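Local coordinates for adenylate kinase (Desulfovibrio gigas, PDB 2XB4), which probably catalyses the reversible transfer of the terminal phosphate of ATP to AMP, giving two ADP, and binds a zinc ion, at residues G84-T89 against Q93-A98; L4-N9 against Y189-M194; P66-T71 against W80-F85. All coordinates share one frame; numbering follows the deposited sequence.

Contact 1 (G84-T89 against Q93-A98); sequences GFPRNT and QKLFEA
Leu95 packs its CD2 methyl into the corner made by Phe85 and Pro86, the tight and buried half of this contact. Leu95 CD2 lies 3.9 Å from Pro86 CD and 4.1 Å from Phe85 CE1, meeting the phenyl ring at its edge, close to the ring plane. With Leu95 CG anti to the backbone N (chi1 175°) and chi2 near 69°, CD2 comes to lie against both residues of the loop. The peptide bond before Pro86 is cis, and Pro86 CB folds back over one face of the Phe85 ring, 4.0 Å above its plane and toward the rim. The other half is looser and faces solvent. There the backbone does the joining: Gln93 N donates to Thr89 O at 2.9 Å, an ordinary first-turn helix bond. The extended side chain of Gln93 reaches outward, and its NE2 bonds Glu97 OE2 at 2.8 Å on the syn side of the carboxylate, one turn along the exposed surface. Asn88 is the N-cap, its OD1 accepting from Gln91 N. A loop with a cis proline, leading from a core strand into the capped helix 89-101, here forms the Gly-Phe-Pro-Arg segment of adenylate kinases, predicted to bind AMP.

Contact 2 (L4-N9 against Y189-M194); sequences LIFGPN and YYYKNM. With SRT (S,R meso-tartaric acid), chain C.
The Tyr191 ring is sandwiched between two neighbours. Over one face sits Leu4 CD2, 3.9 Å from the ring centroid and 17° off the normal, a CH-pi contact displaced toward the CE2 side; against the opposite face lies Tyr190 CD2, 3.9 Å above the plane and over the centre. Phe6 meets the same ring obliquely, with its CZ 3.8 Å from Tyr191 CD2, and the two aromatic side chains cross at about a right angle. Tyr191 CG lies anti to the carbonyl carbon (chi1 -67°), and from there the side chain projects off the helix toward the sheet. Leu4 and Phe6, two residues apart on strand 2-6, both point to this helix, while Ile5 between them faces away. The buried phenol is not left without a partner: Tyr191 OH makes a weak hydrogen bond to Ala92 O of helix 89-101. Beyond the strand the chain turns into the phosphate-binding loop, where Pro8 O accepts a weak hydrogen bond of 3.1 Å from O3 of the bound meso-tartrate. The tartrate is also held by the backbone N of Gly10 and of Lys13, two residues predicted to bind ATP. Helix 184-192 thus packs on the central strand of the strand-loop-helix motif of P-loop NTPases such as adenylate kinases, formed by strand 2-6, the P-loop and helix 13-24.

Contact 3 (P66-T71 against W80-F85); sequences PMVLET and WLLDGF
Val68 CG2 lies anti to its own carbonyl carbon, and CG1 anti to the backbone N (chi1 170°), a setting that spreads the two methyls over two different partners: CG2 for Phe85 and CG1 for Leu82. Leu82 answers with CG anti to its backbone N (chi1 -178°), and its CD2 reaches out from the strand to the helix. This is helix-on-sheet packing in the CORE domain of the P-loop NTPase fold, joining helix 61-75 to strand 80-83, the parallel strand that follows it in the chain. Val68 is the one residue of 66-71 that touches the other segment, pressing between strand and loop. Val68 CG1 approaches Leu82 CD2 at 4.2 Å, an apolar methyl-to-methyl meeting. CG2 stands over the centre of one face of the Phe85 ring rather than its rim. All three touching residues are buried, and the contact is wholly apolar. The helix presents its other flanks elsewhere: Met67 to Leu45 and Ile39, Thr71 to Ile34 and Ile29. Ile34, on helix 31-40, also touches Val68 itself. On the far side of the strand Asp83 turns away from the helix, and its OD1 forms a salt bridge with Lys13 of the P-loop, so Leu82 packs in the apolar core while its neighbour Asp83 pairs with a lysine predicted to bind ATP. Over the phenyl group, Val68 CG2 is 4.2 Å from the centroid of the Phe85 ring and 12° off the ring normal, a CH-pi contact.

From the N terminus, strand 2-6 comes first and waits some 180 residues for its partner, helix 184-192, so contact 2 closes the longest loop and encloses the other two. Within it, contact 3 closes a short helix-to-strand loop of eight residues, from helix 61-75 to strand 80-83. Contact 1 follows directly, starting on the shared Gly84 and Phe85; it spans three residues and sets the loop after strand 80-83 against helix 89-101. The two follow without crossing. Leu95 ties them through its methyls, touching Leu82, Val68 and Leu69. Contacts 2 and 3 meet within the sheet, where Ile5 N probably bonds Leu82 O, and Tyr190 packs on Gln93 and Phe96 between contacts 1 and 2.

Contact 1 (G84-T89 against Q93-A98)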
loop_
_atom_site.group_PDB
_atom_site.type_symbol
_atom_site.label_atom_id
_atom_site.label_comp_id
_atom_site.label_asym_id
_atom_site.label_seq_id
_atom_site.Cartn_x
_atom_site.Cartn_y
_atom_site.Cartn_z
ATOM N N GLY A 84 -23.252 13.194 -2.901
ATOM C CA GLY A 84 -23.124 11.996 -2.109
ATOM C C GLY A 84 -24.321 11.763 -1.203
ATOM O O GLY A 84 -24.404 10.740 -0.503
ATOM N N PHE A 85 -25.238 12.729 -1.209
ATOM C CA PHE A 85 -26.502 12.617 -0.444
ATOM C C PHE A 85 -27.556 13.228 -1.368
ATOM O O PHE A 85 -27.300 14.309 -1.904
ATOM C CB PHE A 85 -26.402 13.392 0.881
ATOM C CG PHE A 85 -27.558 13.242 1.717
ATOM C CD1 PHE A 85 -28.658 14.004 1.459
ATOM C CD2 PHE A 85 -27.617 12.274 2.717
ATOM C CE1 PHE A 85 -29.781 13.874 2.200
ATOM C CE2 PHE A 85 -28.776 12.103 3.496
ATOM C CZ PHE A 85 -29.871 12.909 3.256
ATOM N N PRO A 86 -28.741 12.585 -1.543
ATOM C CA PRO A 86 -29.269 11.407 -0.847
ATOM C C PRO A 86 -28.771 10.104 -1.472
ATOM O O PRO A 86 -28.395 10.079 -2.658
ATOM C CB PRO A 86 -30.801 11.564 -1.022
ATOM C CG PRO A 86 -30.900 12.295 -2.367
ATOM C CD PRO A 86 -29.727 13.185 -2.473
ATOM N N ARG A 87 -28.858 9.025 -0.725
ATOM C CA ARG A 87 -28.470 7.725 -1.295
ATOM C C ARG A 87 -29.657 6.786 -1.562
ATOM O O ARG A 87 -29.512 5.725 -2.230
ATOM C CB ARG A 87 -27.519 6.994 -0.332
ATOM C CG ARG A 87 -26.100 7.670 -0.254
ATOM C CD ARG A 87 -25.292 6.740 0.686
ATOM N NE ARG A 87 -24.417 5.812 -0.070
ATOM C CZ ARG A 87 -23.906 4.672 0.462
ATOM N NH1 ARG A 87 -24.260 4.322 1.739
ATOM N NH2 ARG A 87 -23.048 3.887 -0.235
ATOM N N ASN A 88 -30.803 7.113 -0.982
ATOM C CA ASN A 88 -31.957 6.224 -1.179
ATOM C C ASN A 88 -33.217 7.103 -1.320
ATOM O O ASN A 88 -33.152 8.344 -1.138
ATOM C CB ASN A 88 -32.044 5.170 -0.019
ATOM C CG ASN A 88 -32.225 5.815 1.403
ATOM O OD1 ASN A 88 -32.955 6.768 1.579
ATOM N ND2 ASN A 88 -31.546 5.255 2.421
ATOM N N THR A 89 -34.347 6.462 -1.603
ATOM C CA THR A 89 -35.580 7.201 -1.922
ATOM C C THR A 89 -36.204 7.909 -0.731
ATOM O O THR A 89 -36.763 9.038 -0.883
ATOM C CB THR A 89 -36.626 6.324 -2.646
ATOM O OG1 THR A 89 -36.706 5.075 -1.953
ATOM C CG2 THR A 89 -36.147 6.017 -4.054
ATOM N N GLN A 93 -36.839 11.920 -0.771
ATOM C CA GLN A 93 -38.137 12.601 -0.626
ATOM C C GLN A 93 -38.062 13.529 0.665
ATOM O O GLN A 93 -38.561 14.658 0.679
ATOM C CB GLN A 93 -39.272 11.587 -0.467
ATOM C CG GLN A 93 -40.557 12.303 -0.150
ATOM C CD GLN A 93 -41.730 11.343 -0.111
ATOM O OE1 GLN A 93 -41.580 10.148 -0.410
ATOM N NE2 GLN A 93 -42.901 11.846 0.283
ATOM N N LYS A 94 -37.470 13.039 1.740
ATOM C CA LYS A 94 -37.375 13.911 2.992
ATOM C C LYS A 94 -36.570 15.163 2.667
ATOM O O LYS A 94 -36.924 16.306 3.128
ATOM C CB LYS A 94 -36.775 13.147 4.188
ATOM C CG LYS A 94 -37.821 12.117 4.652
ATOM C CD LYS A 94 -37.187 11.178 5.752
ATOM C CE LYS A 94 -38.332 10.615 6.645
ATOM N NZ LYS A 94 -37.788 9.368 7.221
ATOM N N LEU A 95 -35.513 14.985 1.865
ATOM C CA LEU A 95 -34.692 16.151 1.467
ATOM C C LEU A 95 -35.509 17.152 0.608
ATOM O O LEU A 95 -35.487 18.362 0.837
ATOM C CB LEU A 95 -33.430 15.734 0.696
ATOM C CG LEU A 95 -32.512 16.843 0.090
ATOM C CD1 LEU A 95 -31.819 17.599 1.266
ATOM C CD2 LEU A 95 -31.386 16.225 -0.744
ATOM N N PHE A 96 -36.204 16.635 -0.396
ATOM C CA PHE A 96 -37.042 17.505 -1.197
ATOM C C PHE A 96 -38.072 18.307 -0.321
ATOM O O PHE A 96 -38.223 19.528 -0.483
ATOM C CB PHE A 96 -37.766 16.697 -2.256
ATOM C CG PHE A 96 -38.632 17.557 -3.113
ATOM C CD1 PHE A 96 -38.059 18.532 -3.949
ATOM C CD2 PHE A 96 -40.021 17.451 -3.029
ATOM C CE1 PHE A 96 -38.931 19.389 -4.718
ATOM C CE2 PHE A 96 -40.866 18.310 -3.827
ATOM C CZ PHE A 96 -40.267 19.246 -4.668
ATOM N N GLU A 97 -38.745 17.644 0.629
ATOM C CA GLU A 97 -39.755 18.332 1.455
ATOM C C GLU A 97 -39.086 19.368 2.362
ATOM O O GLU A 97 -39.611 20.472 2.558
ATOM C CB GLU A 97 -40.490 17.290 2.286
ATOM C CG GLU A 97 -41.325 16.392 1.377
ATOM C CD GLU A 97 -41.836 15.089 2.022
ATOM O OE1 GLU A 97 -41.441 14.728 3.167
ATOM O OE2 GLU A 97 -42.613 14.394 1.330
ATOM N N ALA A 98 -37.872 19.044 2.825
ATOM C CA ALA A 98 -37.127 19.974 3.712
ATOM C C ALA A 98 -36.654 21.220 2.936
ATOM O O ALA A 98 -36.651 22.371 3.468
ATOM C CB ALA A 98 -35.934 19.239 4.400
#

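Contact 2 (L4-N9 against Y189-M194)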
loop_
_atom_site.group_PDB
_atom_site.type_symbol
_atom_site.label_atom_id
_atom_site.label_comp_id
_atom_site.label_asym_id
_atom_site.label_seq_id
_atom_site.Cartn_x
_atom_site.Cartn_y
_atom_site.Cartn_z
ATOM N N LEU A 4 -27.684 19.145 -7.474
ATOM C CA LEU A 4 -27.466 17.824 -6.829
ATOM C C LEU A 4 -26.701 17.028 -7.897
ATOM O O LEU A 4 -27.060 17.148 -9.065
ATOM C CB LEU A 4 -28.797 17.014 -6.644
ATOM C CG LEU A 4 -29.572 17.340 -5.381
ATOM C CD1 LEU A 4 -30.208 18.674 -5.651
ATOM C CD2 LEU A 4 -30.646 16.287 -5.161
ATOM N N ILE A 5 -25.657 16.302 -7.541
ATOM C CA ILE A 5 -24.981 15.452 -8.521
ATOM C C ILE A 5 -25.026 13.992 -8.064
ATOM O O ILE A 5 -24.804 13.679 -6.872
ATOM C CB ILE A 5 -23.515 15.957 -8.779
ATOM C CG1 ILE A 5 -22.810 15.177 -9.931
ATOM C CG2 ILE A 5 -22.678 15.963 -7.478
ATOM C CD1 ILE A 5 -21.531 15.971 -10.437
ATOM N N PHE A 6 -25.334 13.089 -9.012
ATOM C CA PHE A 6 -25.301 11.660 -8.730
ATOM C C PHE A 6 -24.299 10.926 -9.688
ATOM O O PHE A 6 -24.298 11.147 -10.918
ATOM C CB PHE A 6 -26.699 11.025 -8.961
ATOM C CG PHE A 6 -27.799 11.544 -8.037
ATOM C CD1 PHE A 6 -28.030 10.933 -6.791
ATOM C CD2 PHE A 6 -28.552 12.655 -8.392
ATOM C CE1 PHE A 6 -29.101 11.368 -5.932
ATOM C CE2 PHE A 6 -29.576 13.143 -7.574
ATOM C CZ PHE A 6 -29.879 12.535 -6.337
ATOM N N GLY A 7 -23.586 9.933 -9.152
ATOM C CA GLY A 7 -22.894 8.983 -10.044
ATOM C C GLY A 7 -22.232 7.886 -9.186
ATOM O O GLY A 7 -21.972 8.128 -7.980
ATOM N N PRO A 8 -21.964 6.717 -9.778
ATOM C CA PRO A 8 -21.421 5.576 -9.030
ATOM C C PRO A 8 -19.917 5.789 -8.860
ATOM O O PRO A 8 -19.324 6.607 -9.605
ATOM C CB PRO A 8 -21.569 4.402 -10.003
ATOM C CG PRO A 8 -21.587 5.016 -11.388
ATOM C CD PRO A 8 -22.303 6.386 -11.186
ATOM N N ASN A 9 -19.311 5.038 -7.953
ATOM C CA ASN A 9 -17.851 4.947 -7.976
ATOM C C ASN A 9 -17.358 4.462 -9.338
ATOM O O ASN A 9 -17.988 3.567 -9.920
ATOM C CB ASN A 9 -17.380 3.982 -6.867
ATOM C CG ASN A 9 -17.514 4.628 -5.424
ATOM O OD1 ASN A 9 -17.700 5.862 -5.232
ATOM N ND2 ASN A 9 -17.383 3.818 -4.458
ATOM N N TYR A 189 -33.810 9.131 -10.091
ATOM C CA TYR A 189 -35.016 9.092 -10.910
ATOM C C TYR A 189 -36.243 9.781 -10.282
ATOM O O TYR A 189 -37.089 10.264 -10.995
ATOM C CB TYR A 189 -35.397 7.640 -11.338
ATOM C CG TYR A 189 -34.335 6.883 -12.077
ATOM C CD1 TYR A 189 -33.264 7.547 -12.733
ATOM C CD2 TYR A 189 -34.427 5.484 -12.198
ATOM C CE1 TYR A 189 -32.258 6.797 -13.401
ATOM C CE2 TYR A 189 -33.481 4.748 -12.915
ATOM C CZ TYR A 189 -32.423 5.377 -13.516
ATOM O OH TYR A 189 -31.458 4.593 -14.169
ATOM N N TYR A 190 -36.344 9.774 -8.966
ATOM C CA TYR A 190 -37.353 10.529 -8.275
ATOM C C TYR A 190 -37.196 12.023 -8.635
ATOM O O TYR A 190 -38.215 12.715 -8.931
ATOM C CB TYR A 190 -37.203 10.253 -6.796
ATOM C CG TYR A 190 -37.880 11.229 -5.906
ATOM C CD1 TYR A 190 -39.299 11.160 -5.673
ATOM C CD2 TYR A 190 -37.143 12.183 -5.197
ATOM C CE1 TYR A 190 -39.885 12.048 -4.806
ATOM C CE2 TYR A 190 -37.807 13.119 -4.305
ATOM C CZ TYR A 190 -39.127 13.014 -4.141
ATOM O OH TYR A 190 -39.798 13.850 -3.295
ATOM N N TYR A 191 -35.959 12.502 -8.715
ATOM C CA TYR A 191 -35.765 13.906 -9.148
ATOM C C TYR A 191 -36.051 14.056 -10.661
ATOM O O TYR A 191 -36.741 14.995 -11.029
ATOM C CB TYR A 191 -34.392 14.497 -8.773
ATOM C CG TYR A 191 -34.271 14.630 -7.239
ATOM C CD1 TYR A 191 -34.878 15.692 -6.560
ATOM C CD2 TYR A 191 -33.518 13.715 -6.482
ATOM C CE1 TYR A 191 -34.848 15.757 -5.132
ATOM C CE2 TYR A 191 -33.453 13.800 -5.106
ATOM C CZ TYR A 191 -34.151 14.770 -4.446
ATOM O OH TYR A 191 -33.998 14.837 -3.111
ATOM N N LYS A 192 -35.502 13.188 -11.509
ATOM C CA LYS A 192 -35.782 13.255 -12.922
ATOM C C LYS A 192 -37.285 13.425 -13.204
ATOM O O LYS A 192 -37.703 14.210 -14.083
ATOM C CB LYS A 192 -35.257 12.013 -13.623
ATOM C CG LYS A 192 -35.236 12.011 -15.145
ATOM C CD LYS A 192 -34.598 10.643 -15.696
ATOM C CE LYS A 192 -34.900 10.658 -17.206
ATOM N NZ LYS A 192 -34.233 9.607 -18.063
ATOM N N ASN A 193 -38.057 12.582 -12.538
ATOM C CA ASN A 193 -39.493 12.491 -12.764
ATOM C C ASN A 193 -40.297 13.700 -12.318
ATOM O O ASN A 193 -41.454 13.779 -12.680
ATOM C CB ASN A 193 -40.032 11.174 -12.203
ATOM C CG ASN A 193 -39.608 9.991 -13.103
ATOM O OD1 ASN A 193 -39.457 10.165 -14.305
ATOM N ND2 ASN A 193 -39.396 8.831 -12.533
ATOM N N MET A 194 -39.716 14.624 -11.550
ATOM C CA MET A 194 -40.454 15.819 -11.137
ATOM C C MET A 194 -39.787 17.082 -11.688
ATOM O O MET A 194 -40.230 18.208 -11.414
ATOM C CB MET A 194 -40.523 15.902 -9.597
ATOM C CG MET A 194 -39.156 16.206 -8.979
ATOM S SD MET A 194 -39.145 16.675 -7.172
ATOM C CE MET A 194 -40.083 15.259 -6.681
HETATM O O1 SRT C . -14.019 7.290 -10.543
HETATM O O11 SRT C . -13.538 9.411 -9.912
HETATM C C1 SRT C . -14.055 8.273 -9.756
HETATM C C2 SRT C . -15.044 7.992 -8.709
HETATM O O2 SRT C . -14.916 6.820 -7.927
HETATM C C3 SRT C . -15.996 9.074 -8.342
HETATM O O3 SRT C . -16.886 8.577 -9.375
HETATM C C4 SRT C . -16.634 8.870 -7.034
HETATM O O4 SRT C . -16.053 9.350 -6.048
HETATM O O41 SRT C . -17.701 8.246 -6.998
#

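Contact 3 (P66-T71 against W80-F85)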
loop_
_atom_site.group_PDB
_atom_site.type_symbol
_atom_site.label_atom_id
_atom_site.label_comp_id
_atom_site.label_asym_id
_atom_site.label_seq_id
_atom_site.Cartn_x
_atom_site.Cartn_y
_atom_site.Cartn_z
ATOM N N PRO A 66 -32.104 17.706 8.679
ATOM C CA PRO A 66 -31.821 19.083 9.206
ATOM C C PRO A 66 -30.338 19.474 9.205
ATOM O O PRO A 66 -30.009 20.649 8.973
ATOM C CB PRO A 66 -32.370 19.052 10.637
ATOM C CG PRO A 66 -33.291 17.907 10.730
ATOM C CD PRO A 66 -33.089 16.975 9.526
ATOM N N MET A 67 -29.452 18.530 9.470
ATOM C CA MET A 67 -28.027 18.829 9.306
ATOM C C MET A 67 -27.661 19.295 7.935
ATOM O O MET A 67 -26.898 20.290 7.819
ATOM C CB MET A 67 -27.160 17.606 9.632
ATOM C CG MET A 67 -27.158 17.341 11.072
ATOM S SD MET A 67 -26.006 15.983 11.623
ATOM C CE MET A 67 -25.419 16.635 13.089
ATOM N N VAL A 68 -28.089 18.537 6.918
ATOM C CA VAL A 68 -27.802 18.907 5.561
ATOM C C VAL A 68 -28.334 20.330 5.299
ATOM O O VAL A 68 -27.612 21.208 4.776
ATOM C CB VAL A 68 -28.401 17.867 4.532
ATOM C CG1 VAL A 68 -28.281 18.456 3.107
ATOM C CG2 VAL A 68 -27.698 16.488 4.715
ATOM N N LEU A 69 -29.591 20.585 5.673
ATOM C CA LEU A 69 -30.158 21.926 5.368
ATOM C C LEU A 69 -29.398 23.044 6.090
ATOM O O LEU A 69 -29.231 24.145 5.497
ATOM C CB LEU A 69 -31.613 22.019 5.802
ATOM C CG LEU A 69 -32.652 21.688 4.734
ATOM C CD1 LEU A 69 -32.786 22.950 3.858
ATOM C CD2 LEU A 69 -32.329 20.385 3.971
ATOM N N GLU A 70 -28.948 22.803 7.341
ATOM C CA GLU A 70 -28.191 23.811 8.065
ATOM C C GLU A 70 -26.881 24.137 7.358
ATOM O O GLU A 70 -26.435 25.289 7.357
ATOM C CB GLU A 70 -27.849 23.378 9.510
ATOM C CG GLU A 70 -29.081 23.478 10.385
ATOM C CD GLU A 70 -28.816 23.517 11.907
ATOM O OE1 GLU A 70 -27.669 23.243 12.420
ATOM O OE2 GLU A 70 -29.851 23.773 12.609
ATOM N N THR A 71 -26.213 23.112 6.824
ATOM C CA THR A 71 -24.965 23.316 6.061
ATOM C C THR A 71 -25.189 24.062 4.760
ATOM O O THR A 71 -24.433 24.973 4.389
ATOM C CB THR A 71 -24.268 21.909 5.821
ATOM O OG1 THR A 71 -23.927 21.439 7.143
ATOM C CG2 THR A 71 -22.921 22.061 5.045
ATOM N N TRP A 80 -24.794 26.087 -4.217
ATOM C CA TRP A 80 -24.116 24.879 -3.726
ATOM C C TRP A 80 -24.181 23.745 -4.736
ATOM O O TRP A 80 -25.091 23.701 -5.621
ATOM C CB TRP A 80 -24.708 24.417 -2.376
ATOM C CG TRP A 80 -26.260 24.497 -2.228
ATOM C CD1 TRP A 80 -26.963 25.504 -1.583
ATOM C CD2 TRP A 80 -27.224 23.553 -2.671
ATOM N NE1 TRP A 80 -28.329 25.213 -1.588
ATOM C CE2 TRP A 80 -28.498 23.993 -2.211
ATOM C CE3 TRP A 80 -27.139 22.281 -3.339
ATOM C CZ2 TRP A 80 -29.670 23.272 -2.476
ATOM C CZ3 TRP A 80 -28.278 21.594 -3.546
ATOM C CH2 TRP A 80 -29.546 22.096 -3.160
ATOM N N LEU A 81 -23.250 22.798 -4.579
ATOM C CA LEU A 81 -23.267 21.517 -5.300
ATOM C C LEU A 81 -23.248 20.417 -4.259
ATOM O O LEU A 81 -22.269 20.277 -3.511
ATOM C CB LEU A 81 -22.014 21.372 -6.184
ATOM C CG LEU A 81 -21.782 19.974 -6.870
ATOM C CD1 LEU A 81 -22.866 19.694 -7.967
ATOM C CD2 LEU A 81 -20.320 20.004 -7.474
ATOM N N LEU A 82 -24.344 19.695 -4.153
ATOM C CA LEU A 82 -24.510 18.632 -3.085
ATOM C C LEU A 82 -24.198 17.273 -3.676
ATOM O O LEU A 82 -24.821 16.875 -4.650
ATOM C CB LEU A 82 -25.972 18.718 -2.559
ATOM C CG LEU A 82 -26.343 17.732 -1.420
ATOM C CD1 LEU A 82 -25.369 17.783 -0.169
ATOM C CD2 LEU A 82 -27.832 17.736 -1.036
ATOM N N ASP A 83 -23.223 16.557 -3.098
ATOM C CA ASP A 83 -22.600 15.409 -3.712
ATOM C C ASP A 83 -22.620 14.313 -2.626
ATOM O O ASP A 83 -22.044 14.473 -1.581
ATOM C CB ASP A 83 -21.193 15.877 -4.071
ATOM C CG ASP A 83 -20.322 14.816 -4.626
ATOM O OD1 ASP A 83 -20.758 13.657 -4.676
ATOM O OD2 ASP A 83 -19.170 15.141 -5.051
ATOM N N GLY A 84 -23.252 13.194 -2.901
ATOM C CA GLY A 84 -23.124 11.996 -2.109
ATOM C C GLY A 84 -24.321 11.763 -1.203
ATOM O O GLY A 84 -24.404 10.740 -0.503
ATOM N N PHE A 85 -25.238 12.729 -1.209
ATOM C CA PHE A 85 -26.502 12.617 -0.444
ATOM C C PHE A 85 -27.556 13.228 -1.368
ATOM O O PHE A 85 -27.300 14.309 -1.904
ATOM C CB PHE A 85 -26.402 13.392 0.881
ATOM C CG PHE A 85 -27.558 13.242 1.717
ATOM C CD1 PHE A 85 -28.658 14.004 1.459
ATOM C CD2 PHE A 85 -27.617 12.274 2.717
ATOM C CE1 PHE A 85 -29.781 13.874 2.200
ATOM C CE2 PHE A 85 -28.776 12.103 3.496
ATOM C CZ PHE A 85 -29.871 12.909 3.256
#